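Secreted protein (Streptomyces lividans TK24, PDB 5LXZ) is a copper metalloradical protein of the AA5 family, probably an oxidase related to galactose oxidase. Local coordinates at residues M348-A360 with R406-V418. The protein carries 1 engineered substitution. Numbering follows the deposited sequence.
Sequences MLETANTVLLPPA and RYPQASILPDDSV
Thr351 overlaps one side of the Tyr407 ring: OG1 stands over a face near the rim, and CG2 is 3.6 Å from CE1. The contact joins the innermost strands of two adjacent blades of a Kelch beta-propeller, 353-356 and 409-412. Their axes run nearly parallel, 9° apart, but at 7.3 Å they are linked through side chains. With chi1 at 81°, Thr351 OG1 sits between its backbone N and carbonyl carbon, donates to Glu350 O and accepts from Arg406 NH1 at 3.2 Å. A valine here would probably leave Arg406 NH1 without this acceptor and Glu350 O without the hydroxyl's bond. Water 1 also bridges NH1 to Glu350 OE1, while Glu350 OE2 forms a salt bridge with Arg325; Arg406 NH2 bonds Gly372 O and Ser376 O. The only backbone-to-backbone hydrogen bond between the segments runs from Tyr407 N to Thr351 O. The Tyr407 side chain is about 9 Å from a bound copper ion, and its OH bonds Arg428 N.

Asn353 spans the gap between the strands. Its ND2 reaches Pro408 O at 2.8 Å, almost straight (170°) and within both the amide and carbonyl planes. OD1 accepts from Thr354 N, and these two bonds probably fix the amide's rotation. Water 2 links OD1 to Ala410 O.

Further along, Val355 sends CG2 to Ala410 CB and CG1 to Ile412 CG1, 3.6 Å away. Pro358 rests on Asp416, whose carboxylate pairs with Arg539 and Lys537. Pro358 CG stands 3.1 Å from Asp416 O, a buried carbonyl oxygen with no polar partner.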
loop_
_atom_site.group_PDB
_atom_site.type_symbol
_atom_site.label_atom_id
_atom_site.label_comp_id
_atom_site.label_asym_id
_atom_site.label_seq_id
_atom_site.Cartn_x
_atom_site.Cartn_y
_atom_site.Cartn_z
ATOM N N MET A 348 14.231 0.526 -8.555
ATOM C CA MET A 348 13.020 1.357 -8.759
ATOM C C MET A 348 11.811 0.574 -8.323
ATOM O O MET A 348 10.864 0.424 -9.102
ATOM C CB MET A 348 12.873 1.807 -10.200
ATOM C CG MET A 348 14.117 2.497 -10.695
ATOM S SD MET A 348 13.808 3.147 -12.365
ATOM C CE MET A 348 15.428 3.069 -13.095
ATOM N N LEU A 349 11.856 0.059 -7.086
ATOM C CA LEU A 349 10.725 -0.687 -6.545
ATOM C C LEU A 349 9.913 0.109 -5.542
ATOM O O LEU A 349 8.754 -0.266 -5.273
ATOM C CB LEU A 349 11.242 -1.958 -5.891
ATOM C CG LEU A 349 11.736 -3.008 -6.886
ATOM C CD1 LEU A 349 12.444 -4.153 -6.138
ATOM C CD2 LEU A 349 10.548 -3.544 -7.672
ATOM N N GLU A 350 10.427 1.213 -5.016
ATOM C CA GLU A 350 9.599 2.059 -4.172
ATOM C C GLU A 350 8.488 2.669 -4.986
ATOM O O GLU A 350 8.714 3.179 -6.088
ATOM C CB GLU A 350 10.431 3.178 -3.540
ATOM C CG GLU A 350 11.382 2.648 -2.455
ATOM C CD GLU A 350 12.029 3.718 -1.578
ATOM O OE1 GLU A 350 11.611 4.908 -1.631
ATOM O OE2 GLU A 350 12.956 3.346 -0.806
ATOM N N THR A 351 7.260 2.644 -4.469
ATOM C CA THR A 351 6.097 3.251 -5.136
ATOM C C THR A 351 5.635 2.480 -6.386
ATOM O O THR A 351 4.842 3.002 -7.167
ATOM C CB THR A 351 6.243 4.778 -5.374
ATOM O OG1 THR A 351 7.043 5.069 -6.547
ATOM C CG2 THR A 351 6.818 5.453 -4.172
ATOM N N ALA A 352 6.113 1.258 -6.585
ATOM C CA ALA A 352 5.598 0.365 -7.592
ATOM C C ALA A 352 4.302 -0.284 -7.120
ATOM O O ALA A 352 4.091 -0.425 -5.907
ATOM C CB ALA A 352 6.611 -0.709 -7.878
ATOM N N ASN A 353 3.459 -0.703 -8.043
ATOM C CA ASN A 353 2.293 -1.473 -7.689
ATOM C C ASN A 353 2.597 -2.941 -7.904
ATOM O O ASN A 353 3.508 -3.310 -8.675
ATOM C CB ASN A 353 1.052 -0.963 -8.445
ATOM C CG ASN A 353 -0.213 -1.120 -7.645
ATOM O OD1 ASN A 353 -0.401 -2.175 -7.002
ATOM N ND2 ASN A 353 -1.047 -0.126 -7.602
ATOM N N THR A 354 1.807 -3.805 -7.264
ATOM C CA THR A 354 1.925 -5.240 -7.378
ATOM C C THR A 354 0.526 -5.807 -7.496
ATOM O O THR A 354 -0.342 -5.423 -6.700
ATOM C CB THR A 354 2.546 -5.870 -6.132
ATOM O OG1 THR A 354 3.765 -5.197 -5.794
ATOM C CG2 THR A 354 2.814 -7.334 -6.351
ATOM N N VAL A 355 0.350 -6.744 -8.414
ATOM C CA VAL A 355 -0.929 -7.440 -8.602
ATOM C C VAL A 355 -0.683 -8.910 -8.739
ATOM O O VAL A 355 0.219 -9.320 -9.492
ATOM C CB VAL A 355 -1.649 -6.921 -9.884
ATOM C CG1 VAL A 355 -2.932 -7.652 -10.128
ATOM C CG2 VAL A 355 -1.972 -5.446 -9.748
ATOM N N LEU A 356 -1.514 -9.695 -8.051
ATOM C CA LEU A 356 -1.633 -11.132 -8.301
ATOM C C LEU A 356 -2.556 -11.250 -9.508
ATOM O O LEU A 356 -3.735 -10.912 -9.405
ATOM C CB LEU A 356 -2.157 -11.852 -7.077
ATOM C CG LEU A 356 -2.499 -13.327 -7.238
ATOM C CD1 LEU A 356 -1.401 -14.128 -7.889
ATOM C CD2 LEU A 356 -2.818 -13.879 -5.872
ATOM N N LEU A 357 -1.997 -11.564 -10.666
ATOM C CA LEU A 357 -2.769 -11.544 -11.892
ATOM C C LEU A 357 -3.905 -12.529 -11.879
ATOM O O LEU A 357 -3.821 -13.573 -11.244
ATOM C CB LEU A 357 -1.892 -11.829 -13.104
ATOM C CG LEU A 357 -0.788 -10.816 -13.361
ATOM C CD1 LEU A 357 0.134 -11.350 -14.457
ATOM C CD2 LEU A 357 -1.353 -9.469 -13.763
ATOM N N PRO A 358 -4.987 -12.196 -12.601
ATOM C CA PRO A 358 -6.109 -13.104 -12.712
ATOM C C PRO A 358 -5.798 -14.209 -13.722
ATOM O O PRO A 358 -5.177 -13.905 -14.748
ATOM C CB PRO A 358 -7.241 -12.187 -13.187
ATOM C CG PRO A 358 -6.605 -11.084 -13.891
ATOM C CD PRO A 358 -5.234 -10.911 -13.284
ATOM N N PRO A 359 -6.168 -15.479 -13.495
ATOM C CA PRO A 359 -6.720 -15.983 -12.252
ATOM C C PRO A 359 -5.641 -16.271 -11.235
ATOM O O PRO A 359 -4.540 -16.696 -11.586
ATOM C CB PRO A 359 -7.397 -17.284 -12.683
ATOM C CG PRO A 359 -6.529 -17.778 -13.797
ATOM C CD PRO A 359 -6.020 -16.550 -14.515
ATOM N N ALA A 360 -5.985 -16.100 -9.958
ATOM C CA ALA A 360 -5.060 -16.293 -8.863
ATOM C C ALA A 360 -4.471 -17.684 -8.781
ATOM O O ALA A 360 -3.381 -17.865 -8.269
ATOM C CB ALA A 360 -5.717 -15.938 -7.551
ATOM N N ARG A 406 5.964 6.313 -11.304
ATOM C CA ARG A 406 5.710 6.061 -9.888
ATOM C C ARG A 406 4.207 6.012 -9.626
ATOM O O ARG A 406 3.423 6.705 -10.265
ATOM C CB ARG A 406 6.265 7.175 -9.009
ATOM C CG ARG A 406 7.764 7.285 -8.913
ATOM C CD ARG A 406 8.090 8.449 -8.053
ATOM N NE ARG A 406 9.497 8.562 -7.726
ATOM C CZ ARG A 406 10.108 7.943 -6.707
ATOM N NH1 ARG A 406 9.467 7.038 -5.951
ATOM N NH2 ARG A 406 11.370 8.195 -6.435
ATOM N N TYR A 407 3.805 5.257 -8.596
ATOM C CA TYR A 407 2.436 5.295 -8.091
ATOM C C TYR A 407 1.334 4.803 -9.047
ATOM O O TYR A 407 0.208 5.244 -8.906
ATOM C CB TYR A 407 2.007 6.677 -7.563
ATOM C CG TYR A 407 3.068 7.487 -6.894
ATOM C CD1 TYR A 407 3.491 7.224 -5.586
ATOM C CD2 TYR A 407 3.600 8.577 -7.536
ATOM C CE1 TYR A 407 4.464 8.000 -4.973
ATOM C CE2 TYR A 407 4.576 9.332 -6.910
ATOM C CZ TYR A 407 4.963 9.068 -5.616
ATOM O OH TYR A 407 5.938 9.877 -5.016
ATOM N N PRO A 408 1.616 3.935 -10.024
ATOM C CA PRO A 408 0.490 3.550 -10.889
ATOM C C PRO A 408 -0.579 2.854 -10.088
ATOM O O PRO A 408 -0.276 2.033 -9.177
ATOM C CB PRO A 408 1.117 2.555 -11.879
ATOM C CG PRO A 408 2.255 1.974 -11.093
ATOM C CD PRO A 408 2.798 3.099 -10.243
ATOM N N GLN A 409 -1.835 3.208 -10.380
ATOM C CA GLN A 409 -2.981 2.452 -9.846
ATOM C C GLN A 409 -3.140 1.180 -10.657
ATOM O O GLN A 409 -2.865 1.167 -11.861
ATOM C CB GLN A 409 -4.244 3.287 -9.911
ATOM C CG GLN A 409 -4.254 4.512 -9.006
ATOM C CD GLN A 409 -3.779 5.799 -9.678
ATOM O OE1 GLN A 409 -4.461 6.326 -10.563
ATOM N NE2 GLN A 409 -2.631 6.314 -9.279
ATOM N N ALA A 410 -3.568 0.078 -10.032
ATOM C CA ALA A 410 -3.711 -1.190 -10.690
ATOM C C ALA A 410 -4.800 -2.005 -10.066
ATOM O O ALA A 410 -4.710 -2.333 -8.874
ATOM C CB ALA A 410 -2.411 -1.947 -10.760
ATOM N N SER A 411 -5.865 -2.265 -10.817
ATOM C CA SER A 411 -7.039 -2.963 -10.304
ATOM C C SER A 411 -7.402 -4.105 -11.233
ATOM O O SER A 411 -7.498 -3.908 -12.446
ATOM C CB SER A 411 -8.228 -2.001 -10.212
ATOM O OG SER A 411 -8.196 -1.225 -8.995
ATOM N N ILE A 412 -7.612 -5.288 -10.682
ATOM C CA ILE A 412 -8.090 -6.444 -11.432
ATOM C C ILE A 412 -9.551 -6.237 -11.818
ATOM O O ILE A 412 -10.361 -5.778 -11.005
ATOM C CB ILE A 412 -7.993 -7.705 -10.581
ATOM C CG1 ILE A 412 -6.526 -7.989 -10.193
ATOM C CG2 ILE A 412 -8.596 -8.889 -11.299
ATOM C CD1 ILE A 412 -6.440 -9.055 -9.119
ATOM N N LEU A 413 -9.894 -6.516 -13.078
ATOM C CA LEU A 413 -11.275 -6.460 -13.550
ATOM C C LEU A 413 -11.840 -7.864 -13.744
ATOM O O LEU A 413 -11.082 -8.823 -13.910
ATOM C CB LEU A 413 -11.336 -5.728 -14.908
ATOM C CG LEU A 413 -11.437 -4.193 -14.834
ATOM C CD1 LEU A 413 -10.498 -3.507 -13.911
ATOM C CD2 LEU A 413 -11.360 -3.595 -16.245
ATOM N N PRO A 414 -13.173 -7.973 -13.789
ATOM C CA PRO A 414 -13.807 -9.295 -13.861
ATOM C C PRO A 414 -13.675 -10.086 -15.149
ATOM O O PRO A 414 -14.022 -11.279 -15.164
ATOM C CB PRO A 414 -15.266 -9.012 -13.519
ATOM C CG PRO A 414 -15.456 -7.610 -13.823
ATOM C CD PRO A 414 -14.158 -6.915 -13.546
ATOM N N ASP A 415 -13.151 -9.464 -16.193
ATOM C CA ASP A 415 -12.864 -10.158 -17.435
ATOM C C ASP A 415 -11.420 -10.669 -17.524
ATOM O O ASP A 415 -10.987 -11.106 -18.585
ATOM C CB ASP A 415 -13.199 -9.275 -18.633
ATOM C CG ASP A 415 -12.337 -8.046 -18.718
ATOM O OD1 ASP A 415 -11.592 -7.734 -17.760
ATOM O OD2 ASP A 415 -12.378 -7.368 -19.758
ATOM N N ASP A 416 -10.668 -10.569 -16.417
ATOM C CA ASP A 416 -9.247 -10.960 -16.321
ATOM C C ASP A 416 -8.281 -9.915 -16.840
ATOM O O ASP A 416 -7.046 -10.132 -16.781
ATOM C CB ASP A 416 -8.915 -12.316 -16.909
ATOM C CG ASP A 416 -9.677 -13.433 -16.283
ATOM O OD1 ASP A 416 -10.047 -13.354 -15.099
ATOM O OD2 ASP A 416 -9.882 -14.475 -16.965
ATOM N N SER A 417 -8.769 -8.784 -17.308
ATOM C CA SER A 417 -7.895 -7.648 -17.537
ATOM C C SER A 417 -7.496 -6.967 -16.230
ATOM O O SER A 417 -8.119 -7.173 -15.194
ATOM C CB SER A 417 -8.521 -6.665 -18.528
ATOM O OG SER A 417 -9.585 -5.939 -18.007
ATOM N N VAL A 418 -6.406 -6.225 -16.290
ATOM C CA VAL A 418 -5.952 -5.399 -15.190
ATOM C C VAL A 418 -5.872 -3.963 -15.680
ATOM O O VAL A 418 -5.160 -3.663 -16.621
ATOM C CB VAL A 418 -4.594 -5.843 -14.643
ATOM C CG1 VAL A 418 -4.188 -4.967 -13.445
ATOM C CG2 VAL A 418 -4.652 -7.303 -14.216
HETATM O O HOH W 1 10.423 6.734 -3.290
HETATM O O HOH W 2 -3.137 -2.382 -6.514
#